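Local coordinates for protein 2''-aminoglycoside nucleotidyltransferase (PDB 4WQK) that adenylates the 2''-hydroxyl group of kanamycin, gentamicin, tobramycin and related aminoglycosides with the help of magnesium, making bacteria resistant to these antibiotics, at residues Ala15-Glu19 against Arg20-Leu24; Trp92-Glu96 against Ala97-Ala101; Tyr135-Glu139 against Val140-Asp144; Thr158-Ala162 against Glu163-Val167. One frame throughout, in Å; residues are numbered along the deposited sequence. Where two conformers were deposited one is given.

Interaction 1. Residues Ala15-Glu19 against Arg20-Leu24; sequences AAADE and RNLPL
Ala17 and Leu22 face each other across a Schellman motif, the classic way of ending an alpha-helix, here the end of helix 5-19; theirs is the apolar contact that usually accompanies it. Two backbone bonds define it: Leu22 N reaches back to Ala17 O at 2.9 Å, nearly straight at 167°, and Asn21 N binds Asp18 O at 3.0 Å. Asn21, with its positive phi of 52°, is the C-prime residue that lets the chain turn out of the helix. Arg20 N still makes the last helical bond to Ala16 O, with a weak second one to Ala17 O.

Arg20 shows how a side chain can ride on such an end. Its CB lies against Ala17 O, and CG, placed opposite the carbonyl carbon by a chi1 of -67°, comes within 3.5 Å of Ala16 O. CD stays close to that same oxygen, which lies at the edge of the guanidinium, near its plane. A water accepts weakly from NE and donates to Ala16 O at 2.9 Å, giving this carbonyl both a backbone and a water partner. The flank of Arg20 also rests on Ala60 and Ile61 of helix 55-64.

On the buried side the methyl of Ala17 is the meeting point, touched by CB of Leu22 and, more closely, by Leu24 CD1 at 3.5 Å; Ile61 and Phe50 continue this apolar layer. Toward the outside, Asp18 turns OD2 to a salt bridge with Arg119. Its other oxygen, OD1, takes a hydrogen from a water 2.5 Å away, and the same water donates to Leu22 O at 2.6 Å.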
loop_
_atom_site.group_PDB
_atom_site.type_symbol
_atom_site.label_atom_id
_atom_site.label_comp_id
_atom_site.label_asym_id
_atom_site.label_seq_id
_atom_site.Cartn_x
_atom_site.Cartn_y
_atom_site.Cartn_z
ATOM N N ALA A 15 0.997 11.093 -11.746
ATOM C CA ALA A 15 1.424 12.257 -12.541
ATOM C C ALA A 15 1.107 13.533 -11.767
ATOM O O ALA A 15 1.939 14.458 -11.705
ATOM C CB ALA A 15 0.750 12.282 -13.864
ATOM N N ALA A 16 -0.096 13.596 -11.238
ATOM C CA ALA A 16 -0.488 14.800 -10.508
ATOM C C ALA A 16 0.354 14.939 -9.233
ATOM O O ALA A 16 0.709 16.068 -8.838
ATOM C CB ALA A 16 -1.969 14.731 -10.184
ATOM N N ALA A 17 0.674 13.836 -8.564
ATOM C CA ALA A 17 1.477 13.898 -7.341
ATOM C C ALA A 17 2.912 14.315 -7.676
ATOM O O ALA A 17 3.484 15.165 -7.022
ATOM C CB ALA A 17 1.450 12.539 -6.601
ATOM N N ASP A 18 3.481 13.772 -8.745
ATOM C CA ASP A 18 4.819 14.186 -9.154
ATOM C C ASP A 18 4.876 15.710 -9.395
ATOM O O ASP A 18 5.855 16.373 -9.059
ATOM C CB ASP A 18 5.260 13.453 -10.426
ATOM C CG ASP A 18 5.692 11.970 -10.179
ATOM O OD1 ASP A 18 5.702 11.496 -9.017
ATOM O OD2 ASP A 18 6.112 11.342 -11.214
ATOM N N GLU A 19 3.849 16.254 -10.067
ATOM C CA GLU A 19 3.823 17.686 -10.419
ATOM C C GLU A 19 3.842 18.535 -9.131
ATOM O O GLU A 19 4.441 19.634 -9.114
ATOM C CB GLU A 19 2.606 18.008 -11.283
ATOM C CG GLU A 19 2.497 19.474 -11.670
ATOM C CD GLU A 19 1.536 19.701 -12.839
ATOM O OE1 GLU A 19 0.707 18.804 -13.123
ATOM O OE2 GLU A 19 1.610 20.777 -13.465
ATOM N N ARG A 20 3.214 18.013 -8.087
ATOM C CA ARG A 20 3.137 18.666 -6.783
ATOM C C ARG A 20 4.325 18.306 -5.860
ATOM O O ARG A 20 4.319 18.690 -4.658
ATOM C CB ARG A 20 1.816 18.285 -6.092
ATOM C CG ARG A 20 0.563 18.835 -6.780
ATOM C CD ARG A 20 -0.705 18.206 -6.179
ATOM N NE ARG A 20 -1.952 18.782 -6.695
ATOM C CZ ARG A 20 -2.668 19.733 -6.092
ATOM N NH1 ARG A 20 -2.276 20.251 -4.929
ATOM N NH2 ARG A 20 -3.793 20.169 -6.662
ATOM N N ASN A 21 5.317 17.566 -6.382
ATOM C CA ASN A 21 6.411 17.083 -5.535
ATOM C C ASN A 21 5.921 16.338 -4.293
ATOM O O ASN A 21 6.503 16.485 -3.191
ATOM C CB ASN A 21 7.288 18.276 -5.150
ATOM C CG ASN A 21 7.699 19.073 -6.355
ATOM O OD1 ASN A 21 7.461 20.283 -6.437
ATOM N ND2 ASN A 21 8.283 18.387 -7.329
ATOM N N LEU A 22 4.866 15.537 -4.480
ATOM C CA LEU A 22 4.180 14.805 -3.414
ATOM C C LEU A 22 4.489 13.332 -3.594
ATOM O O LEU A 22 4.027 12.731 -4.573
ATOM C CB LEU A 22 2.678 15.033 -3.486
ATOM C CG LEU A 22 1.908 14.214 -2.468
ATOM C CD1 LEU A 22 2.157 14.802 -1.072
ATOM C CD2 LEU A 22 0.418 14.263 -2.849
ATOM N N PRO A 23 5.353 12.763 -2.749
ATOM C CA PRO A 23 5.587 11.312 -2.902
ATOM C C PRO A 23 4.357 10.516 -2.441
ATOM O O PRO A 23 3.701 10.884 -1.469
ATOM C CB PRO A 23 6.800 11.054 -1.993
ATOM C CG PRO A 23 6.613 12.088 -0.870
ATOM C CD PRO A 23 6.046 13.341 -1.580
ATOM N N LEU A 24 4.032 9.431 -3.152
ATOM C CA LEU A 24 2.955 8.530 -2.763
ATOM C C LEU A 24 3.472 7.126 -2.998
ATOM O O LEU A 24 4.160 6.885 -4.000
ATOM C CB LEU A 24 1.682 8.741 -3.590
ATOM C CG LEU A 24 0.992 10.112 -3.485
ATOM C CD1 LEU A 24 -0.121 10.145 -4.541
ATOM C CD2 LEU A 24 0.424 10.317 -2.074
HETATM O O HOH W 1 -0.931 18.304 -9.834
HETATM O O HOH W 2 5.284 11.524 -6.542
#

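Interaction 2. Residues Trp92-Glu96 against Ala97-Ala101; sequences WWADE and AYEIA. With IPA (isopropyl alcohol), chain H.
Trp92 and Glu99 form an antiparallel hydrogen-bonded pair, joined by Trp92 N to Glu99 O at 2.9 Å and by Glu99 N to Trp92 O at 2.9 Å. One step on, Trp93 and Tyr98 are a non-hydrogen-bonded pair, and beyond them Ala94 N binds Ala97 O at 2.8 Å before the chain turns through Asp95 and Glu96.

The indole of Trp93 carries the side-chain contact. With CG anti to the backbone N (chi1 -171°), it reaches across the turn to lay one face over the backbone N of Ala97, which sits 3.5 Å from CH2. Its edge meets Tyr98: CE3 stands above the centre of the phenol ring, and the six-membered rings make a T-shaped stack with planes at 76° and centroids 4.9 Å apart. Tyr98 is tied at its far end by a hydrogen bond from OH to Glu53. On the other face of the sheet, CG of Glu99 touches Ala94 CB, while its carboxylate is hydrogen-bonded to Ser107 OG and Gly106 N. Glu96 OE2 accepts a hydrogen bond from an isopropyl alcohol, probably from the crystallisation liquor.

This is a beta hairpin at the join of the N- and C-terminal domains, leading to Ala101 of the kanamycin site.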
loop_
_atom_site.group_PDB
_atom_site.type_symbol
_atom_site.label_atom_id
_atom_site.label_comp_id
_atom_site.label_asym_id
_atom_site.label_seq_id
_atom_site.Cartn_x
_atom_site.Cartn_y
_atom_site.Cartn_z
ATOM N N TRP A 92 4.105 9.010 8.408
ATOM C CA TRP A 92 4.555 10.218 9.131
ATOM C C TRP A 92 6.071 10.310 9.128
ATOM O O TRP A 92 6.770 9.294 9.229
ATOM C CB TRP A 92 4.007 10.211 10.565
ATOM C CG TRP A 92 2.490 10.133 10.560
ATOM C CD1 TRP A 92 1.728 9.004 10.705
ATOM C CD2 TRP A 92 1.589 11.224 10.374
ATOM N NE1 TRP A 92 0.394 9.336 10.584
ATOM C CE2 TRP A 92 0.282 10.688 10.397
ATOM C CE3 TRP A 92 1.759 12.598 10.162
ATOM C CZ2 TRP A 92 -0.860 11.497 10.235
ATOM C CZ3 TRP A 92 0.644 13.397 10.007
ATOM C CH2 TRP A 92 -0.657 12.841 10.054
ATOM N N TRP A 93 6.590 11.522 8.969
ATOM C CA TRP A 93 8.036 11.704 8.874
ATOM C C TRP A 93 8.728 11.282 10.153
ATOM O O TRP A 93 8.326 11.700 11.245
ATOM C CB TRP A 93 8.375 13.170 8.574
ATOM C CG TRP A 93 9.843 13.349 8.263
ATOM C CD1 TRP A 93 10.781 13.901 9.067
ATOM C CD2 TRP A 93 10.513 12.918 7.083
ATOM N NE1 TRP A 93 12.023 13.893 8.449
ATOM C CE2 TRP A 93 11.886 13.239 7.247
ATOM C CE3 TRP A 93 10.093 12.281 5.903
ATOM C CZ2 TRP A 93 12.838 12.964 6.263
ATOM C CZ3 TRP A 93 11.045 12.008 4.912
ATOM C CH2 TRP A 93 12.413 12.351 5.116
ATOM N N ALA A 94 9.730 10.414 10.016
ATOM C CA ALA A 94 10.554 9.909 11.112
ATOM C C ALA A 94 12.041 10.212 10.841
ATOM O O ALA A 94 12.821 9.301 10.599
ATOM C CB ALA A 94 10.353 8.414 11.268
ATOM N N ASP A 95 12.394 11.491 10.830
ATOM C CA ASP A 95 13.770 12.022 10.663
ATOM C C ASP A 95 14.400 11.799 9.306
ATOM O O ASP A 95 14.929 12.755 8.771
ATOM C CB ASP A 95 14.724 11.441 11.712
ATOM C CG ASP A 95 14.322 11.766 13.157
ATOM O OD1 ASP A 95 13.633 12.786 13.432
ATOM O OD2 ASP A 95 14.781 11.029 14.052
ATOM N N GLU A 96 14.353 10.565 8.775
ATOM C CA GLU A 96 15.023 10.257 7.504
ATOM C C GLU A 96 14.113 9.674 6.450
ATOM O O GLU A 96 14.495 9.526 5.298
ATOM C CB GLU A 96 16.199 9.307 7.768
ATOM C CG GLU A 96 15.722 7.898 8.240
ATOM C CD GLU A 96 16.864 6.887 8.441
ATOM O OE1 GLU A 96 17.573 6.974 9.463
ATOM O OE2 GLU A 96 17.045 5.989 7.588
ATOM N N ALA A 97 12.874 9.378 6.807
ATOM C CA ALA A 97 11.919 8.787 5.878
ATOM C C ALA A 97 10.539 8.882 6.460
ATOM O O ALA A 97 10.388 9.048 7.683
ATOM C CB ALA A 97 12.256 7.272 5.608
ATOM N N TYR A 98 9.529 8.719 5.612
ATOM C CA TYR A 98 8.143 8.532 6.066
ATOM C C TYR A 98 7.973 7.103 6.559
ATOM O O TYR A 98 8.551 6.176 5.986
ATOM C CB TYR A 98 7.158 8.818 4.921
ATOM C CG TYR A 98 7.025 10.298 4.634
ATOM C CD1 TYR A 98 6.189 11.094 5.420
ATOM C CD2 TYR A 98 7.755 10.892 3.596
ATOM C CE1 TYR A 98 6.083 12.464 5.209
ATOM C CE2 TYR A 98 7.647 12.264 3.358
ATOM C CZ TYR A 98 6.817 13.045 4.156
ATOM O OH TYR A 98 6.695 14.391 3.912
ATOM N N GLU A 99 7.163 6.929 7.597
ATOM C CA GLU A 99 6.901 5.594 8.124
ATOM C C GLU A 99 5.436 5.427 8.460
ATOM O O GLU A 99 4.821 6.283 9.064
ATOM C CB GLU A 99 7.722 5.274 9.393
ATOM C CG GLU A 99 9.236 5.198 9.158
ATOM C CD GLU A 99 9.673 3.968 8.347
ATOM O OE1 GLU A 99 8.877 3.004 8.205
ATOM O OE2 GLU A 99 10.870 3.939 7.931
ATOM N N ILE A 100 4.915 4.271 8.098
ATOM C CA ILE A 100 3.585 3.853 8.557
ATOM C C ILE A 100 3.692 3.562 10.045
ATOM O O ILE A 100 4.624 2.899 10.461
ATOM C CB ILE A 100 3.127 2.609 7.753
ATOM C CG1 ILE A 100 2.938 2.983 6.290
ATOM C CG2 ILE A 100 1.818 2.060 8.305
ATOM C CD1 ILE A 100 2.737 1.765 5.397
ATOM N N ALA A 101 2.738 4.071 10.828
ATOM C CA ALA A 101 2.721 3.838 12.297
ATOM C C ALA A 101 2.735 2.365 12.582
ATOM O O ALA A 101 1.968 1.606 11.982
ATOM C CB ALA A 101 1.510 4.480 12.946
HETATM C C1 IPA H . 16.982 4.679 4.484
HETATM C C2 IPA H . 17.563 5.915 3.813
HETATM C C3 IPA H . 16.949 6.066 2.428
HETATM O O2 IPA H . 17.260 7.052 4.584
#

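Interaction 3. Residues Tyr135-Glu139 against Val140-Asp144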
loop_
_atom_site.group_PDB
_atom_site.type_symbol
_atom_site.label_atom_id
_atom_site.label_comp_id
_atom_site.label_asym_id
_atom_site.label_seq_id
_atom_site.Cartn_x
_atom_site.Cartn_y
_atom_site.Cartn_z
ATOM N N TYR A 135 -1.802 -8.317 10.735
ATOM C CA TYR A 135 -3.012 -7.760 11.362
ATOM C C TYR A 135 -4.270 -8.469 10.877
ATOM O O TYR A 135 -5.179 -8.756 11.674
ATOM C CB TYR A 135 -3.158 -6.272 11.080
ATOM C CG TYR A 135 -2.118 -5.370 11.682
ATOM C CD1 TYR A 135 -2.005 -5.228 13.069
ATOM C CD2 TYR A 135 -1.277 -4.655 10.870
ATOM C CE1 TYR A 135 -1.040 -4.352 13.612
ATOM C CE2 TYR A 135 -0.340 -3.791 11.380
ATOM C CZ TYR A 135 -0.201 -3.668 12.755
ATOM O OH TYR A 135 0.758 -2.788 13.270
ATOM N N TYR A 136 -4.322 -8.734 9.574
ATOM C CA TYR A 136 -5.457 -9.416 8.979
ATOM C C TYR A 136 -5.637 -10.806 9.609
ATOM O O TYR A 136 -6.775 -11.234 9.879
ATOM C CB TYR A 136 -5.254 -9.462 7.448
ATOM C CG TYR A 136 -6.415 -10.060 6.687
ATOM C CD1 TYR A 136 -7.724 -9.731 7.006
ATOM C CD2 TYR A 136 -6.201 -10.956 5.655
ATOM C CE1 TYR A 136 -8.792 -10.268 6.295
ATOM C CE2 TYR A 136 -7.263 -11.512 4.945
ATOM C CZ TYR A 136 -8.556 -11.169 5.275
ATOM O OH TYR A 136 -9.627 -11.715 4.589
ATOM N N ALA A 137 -4.543 -11.515 9.892
ATOM C CA ALA A 137 -4.649 -12.845 10.494
ATOM C C ALA A 137 -5.241 -12.798 11.910
ATOM O O ALA A 137 -5.889 -13.752 12.359
ATOM C CB ALA A 137 -3.295 -13.536 10.521
ATOM N N ASP A 138 -5.037 -11.699 12.635
ATOM C CA ASP A 138 -5.673 -11.590 13.958
ATOM C C ASP A 138 -7.173 -11.296 13.856
ATOM O O ASP A 138 -7.964 -11.627 14.754
ATOM C CB ASP A 138 -4.996 -10.517 14.805
ATOM C CG ASP A 138 -3.660 -10.967 15.344
ATOM O OD1 ASP A 138 -3.358 -12.172 15.237
ATOM O OD2 ASP A 138 -2.924 -10.125 15.895
ATOM N N GLU A 139 -7.551 -10.660 12.760
ATOM C CA GLU A 139 -8.929 -10.298 12.486
ATOM C C GLU A 139 -9.729 -11.505 11.952
ATOM O O GLU A 139 -10.743 -11.906 12.536
ATOM C CB GLU A 139 -8.938 -9.134 11.490
ATOM C CG GLU A 139 -10.284 -8.760 10.901
ATOM C CD GLU A 139 -10.146 -7.747 9.763
ATOM O OE1 GLU A 139 -9.070 -7.111 9.654
ATOM O OE2 GLU A 139 -11.107 -7.594 8.972
ATOM N N VAL A 140 -9.250 -12.088 10.863
ATOM C CA VAL A 140 -9.885 -13.244 10.246
ATOM C C VAL A 140 -8.899 -14.399 10.267
ATOM O O VAL A 140 -7.792 -14.280 9.749
ATOM C CB VAL A 140 -10.320 -12.926 8.813
ATOM C CG1 VAL A 140 -10.897 -14.151 8.110
ATOM C CG2 VAL A 140 -11.318 -11.771 8.834
ATOM N N PRO A 141 -9.283 -15.518 10.892
ATOM C CA PRO A 141 -8.406 -16.697 10.894
ATOM C C PRO A 141 -7.935 -17.046 9.488
ATOM O O PRO A 141 -8.759 -17.094 8.576
ATOM C CB PRO A 141 -9.310 -17.812 11.439
ATOM C CG PRO A 141 -10.414 -17.093 12.197
ATOM C CD PRO A 141 -10.623 -15.811 11.441
ATOM N N PRO A 142 -6.625 -17.248 9.299
ATOM C CA PRO A 142 -6.101 -17.498 7.949
ATOM C C PRO A 142 -6.778 -18.688 7.227
ATOM O O PRO A 142 -6.932 -18.677 6.009
ATOM C CB PRO A 142 -4.611 -17.744 8.209
ATOM C CG PRO A 142 -4.318 -16.862 9.366
ATOM C CD PRO A 142 -5.554 -16.891 10.247
ATOM N N VAL A 143 -7.236 -19.677 7.970
ATOM C CA VAL A 143 -7.902 -20.797 7.311
ATOM C C VAL A 143 -9.191 -20.353 6.596
ATOM O O VAL A 143 -9.698 -21.044 5.677
ATOM C CB VAL A 143 -8.212 -21.929 8.326
ATOM C CG1 VAL A 143 -9.396 -21.557 9.214
ATOM C CG2 VAL A 143 -8.443 -23.243 7.593
ATOM N N ASP A 144 -9.729 -19.218 7.032
ATOM C CA ASP A 144 -10.964 -18.666 6.493
ATOM C C ASP A 144 -10.744 -17.520 5.497
ATOM O O ASP A 144 -11.710 -16.935 5.009
ATOM C CB ASP A 144 -11.862 -18.170 7.629
ATOM C CG ASP A 144 -12.367 -19.291 8.503
ATOM O OD1 ASP A 144 -12.579 -20.409 7.965
ATOM O OD2 ASP A 144 -12.565 -19.051 9.721
#
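Tyr136 and Val140 run alongside each other in the same direction, one turn apart at the end of helix 126-139. The ring atom Tyr136 CE1 meets the methyl Val140 CG2 at 3.9 Å, with Val140 CB just behind it. Beneath this apolar touch runs the last helical bond, Val140 N to Tyr136 O at 2.8 Å, almost straight at 171°. Val140 is already the first residue to leave helical backbone angles.

A second apolar touch joins Ala137, the next residue of the helix, to Pro142, two residues beyond Val140. The methyl of Ala137 packs on the proline ring, CB to Pro142 CG at 3.7 Å, and CA of Ala137 makes a C-H...O contact with Val140 O at 3.5 Å. Glu139 adds its aliphatic part: CG lies 3.8 Å from Val140 CG2, the extended chain passing that methyl on its way outward.

What positions these groups is largely aromatic. A chi1 of -176° turns the Tyr136 ring away from its own N; it stacks on Trp145 and meets His149 with the planes nearly perpendicular. Trp145 also donates from its indole nitrogen to Val140 O and touches Ala137, thus binding the turn from both its polar and its apolar side. Pro141 O accepts from Asp144 N at 2.8 Å, closing the short 3-10 segment 142-144.

Across these segments the contacts are thus one backbone bond, a C-H...O contact and apolar touches. Pro141 and Pro142 have no N-H to give to Ala137 O and Asp138 O, which implies that the i to i-4 pattern of helix 126-139 cannot go on through them.

Interaction 4. Residues Thr158-Ala162 against Glu163-Val167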
loop_
_atom_site.group_PDB
_atom_site.type_symbol
_atom_site.label_atom_id
_atom_site.label_comp_id
_atom_site.label_asym_id
_atom_site.label_seq_id
_atom_site.Cartn_x
_atom_site.Cartn_y
_atom_site.Cartn_z
ATOM N N THR A 158 7.178 -15.517 -0.883
ATOM C CA THR A 158 8.172 -16.087 -1.784
ATOM C C THR A 158 9.188 -14.998 -2.191
ATOM O O THR A 158 10.398 -15.274 -2.310
ATOM C CB THR A 158 7.507 -16.662 -3.017
ATOM O OG1 THR A 158 6.660 -17.739 -2.613
ATOM C CG2 THR A 158 8.508 -17.213 -3.998
ATOM N N SER A 159 8.698 -13.775 -2.376
ATOM C CA SER A 159 9.570 -12.701 -2.856
ATOM C C SER A 159 10.531 -12.226 -1.760
ATOM O O SER A 159 11.701 -11.934 -2.050
ATOM C CB SER A 159 8.718 -11.538 -3.369
ATOM O OG SER A 159 7.857 -11.941 -4.444
ATOM N N LEU A 160 10.067 -12.134 -0.522
ATOM C CA LEU A 160 10.930 -11.701 0.589
ATOM C C LEU A 160 11.808 -12.851 1.084
ATOM O O LEU A 160 12.977 -12.657 1.442
ATOM C CB LEU A 160 10.072 -11.159 1.736
ATOM C CG LEU A 160 10.950 -10.545 2.851
ATOM C CD1 LEU A 160 11.739 -9.341 2.368
ATOM C CD2 LEU A 160 9.984 -10.194 3.993
ATOM N N GLY A 161 11.219 -14.050 1.096
ATOM C CA GLY A 161 11.902 -15.255 1.497
ATOM C C GLY A 161 11.416 -15.755 2.854
ATOM O O GLY A 161 11.149 -14.996 3.784
ATOM N N ALA A 162 11.325 -17.059 2.962
ATOM C CA ALA A 162 10.829 -17.681 4.178
ATOM C C ALA A 162 11.595 -17.274 5.436
ATOM O O ALA A 162 10.987 -17.115 6.481
ATOM C CB ALA A 162 10.875 -19.163 4.027
ATOM N N GLU A 163 12.919 -17.161 5.353
ATOM C CA GLU A 163 13.720 -16.784 6.521
ATOM C C GLU A 163 13.260 -15.449 7.105
ATOM O O GLU A 163 12.963 -15.341 8.307
ATOM C CB GLU A 163 15.206 -16.712 6.145
ATOM C CG GLU A 163 16.111 -16.142 7.238
ATOM C CD GLU A 163 16.241 -17.058 8.450
ATOM O OE1 GLU A 163 15.944 -18.272 8.316
ATOM O OE2 GLU A 163 16.644 -16.564 9.538
ATOM N N LYS A 164 13.186 -14.441 6.249
ATOM C CA LYS A 164 12.801 -13.104 6.686
ATOM C C LYS A 164 11.345 -13.071 7.128
ATOM O O LYS A 164 10.996 -12.405 8.102
ATOM C CB LYS A 164 13.039 -12.079 5.563
ATOM C CG LYS A 164 14.525 -11.752 5.335
ATOM C CD LYS A 164 14.686 -10.750 4.183
ATOM C CE LYS A 164 16.130 -10.595 3.759
ATOM N NZ LYS A 164 16.212 -9.525 2.709
ATOM N N VAL A 165 10.467 -13.767 6.418
ATOM C CA VAL A 165 9.084 -13.791 6.864
ATOM C C VAL A 165 8.918 -14.402 8.292
ATOM O O VAL A 165 8.169 -13.861 9.124
ATOM C CB VAL A 165 8.202 -14.566 5.863
ATOM C CG1 VAL A 165 6.777 -14.712 6.432
ATOM C CG2 VAL A 165 8.164 -13.796 4.554
ATOM N N GLU A 166 9.604 -15.509 8.583
ATOM C CA GLU A 166 9.509 -16.124 9.897
ATOM C C GLU A 166 9.980 -15.163 10.979
ATOM O O GLU A 166 9.364 -15.070 12.029
ATOM C CB GLU A 166 10.323 -17.430 9.937
ATOM C CG GLU A 166 9.983 -18.408 11.085
ATOM C CD GLU A 166 11.000 -19.546 11.179
ATOM O OE1 GLU A 166 11.720 -19.764 10.180
ATOM O OE2 GLU A 166 11.083 -20.223 12.230
ATOM N N VAL A 167 11.073 -14.470 10.719
ATOM C CA VAL A 167 11.570 -13.531 11.702
ATOM C C VAL A 167 10.585 -12.355 11.899
ATOM O O VAL A 167 10.326 -11.929 13.032
ATOM C CB VAL A 167 12.986 -13.035 11.301
ATOM C CG1 VAL A 167 13.450 -12.005 12.266
ATOM C CG2 VAL A 167 13.990 -14.222 11.289
HETATM O O HOH W 3 14.550 -14.365 3.372
HETATM O O HOH W 4 14.750 -10.898 0.510
#
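Leu160 and Val165 meet on the inner side of a tight helix-to-helix junction, where helix 147-160 gives way to helix 162-176 through the single residue Gly161. Leu160 CD2 approaches Val165 CG2 at 4.1 Å, and the two chains run obliquely to each other. The branch of Leu160 is brought there by a chi1 of -173°, which sets CG opposite the residue's own N. The side chain also touches Trp126 and Ile130 of helix 126-139, while Val165, buried, leans on Tyr153 and Cys157 of the preceding helix.

The backbone is equally compact. Gly161, with a positive phi of 108°, ends the first helix and occupies the N-cap position of the second; at its backbone angles a CB would be pressed into Leu160 O, so the position suits glycine. Its carbonyl O accepts Val165 N at 3.0 Å, a nearly straight bond of 170°, and Val165 CG2 presses on the same oxygen at 3.3 Å. Glu166 N binds Ala162 O at 3.0 Å, carrying the new helix forward.

On the wetter side, the Lys164 chain passes roughly perpendicular to that of Leu160, its CD 3.7 Å from Leu160 CD1. Two waters fill in the polar links there: both donate to Leu160 O, one accepting from Lys164 N and the other, 2.7 Å from Leu160 O, accepting from Lys164 NZ.

Leu160 O is thus linked to Lys164 through water. The lysine charge may be eased, through that link, by the partial negative charge of this helix end, while Lys164 CB and CD against Leu160, and Leu160 CD2 against Val165 CG2, make up the apolar part.

Overall arrangement
All four interactions end or join elements of a two-domain enzyme whose cleft binds kanamycin. Interaction 1 belongs to the N-terminal domain; Leu24 lies about 11 Å, side chain to side chain, from the magnesium ligand Asp47. Interaction 2 spans the domain join, its centre 18 Å from that of interaction 1, and reaches the kanamycin site through Ala101. Interactions 3 and 4, in the C-terminal domain, have centres 19 Å apart and helix 147-160 between them. Interaction 3 comes within about 5 Å of interaction 2 at the nearest atoms; its Glu139 side chain lies about 10 Å from that of the magnesium ligand Asp87. In interaction 4 the Leu160 side chain is about 8 Å from a bound magnesium ion.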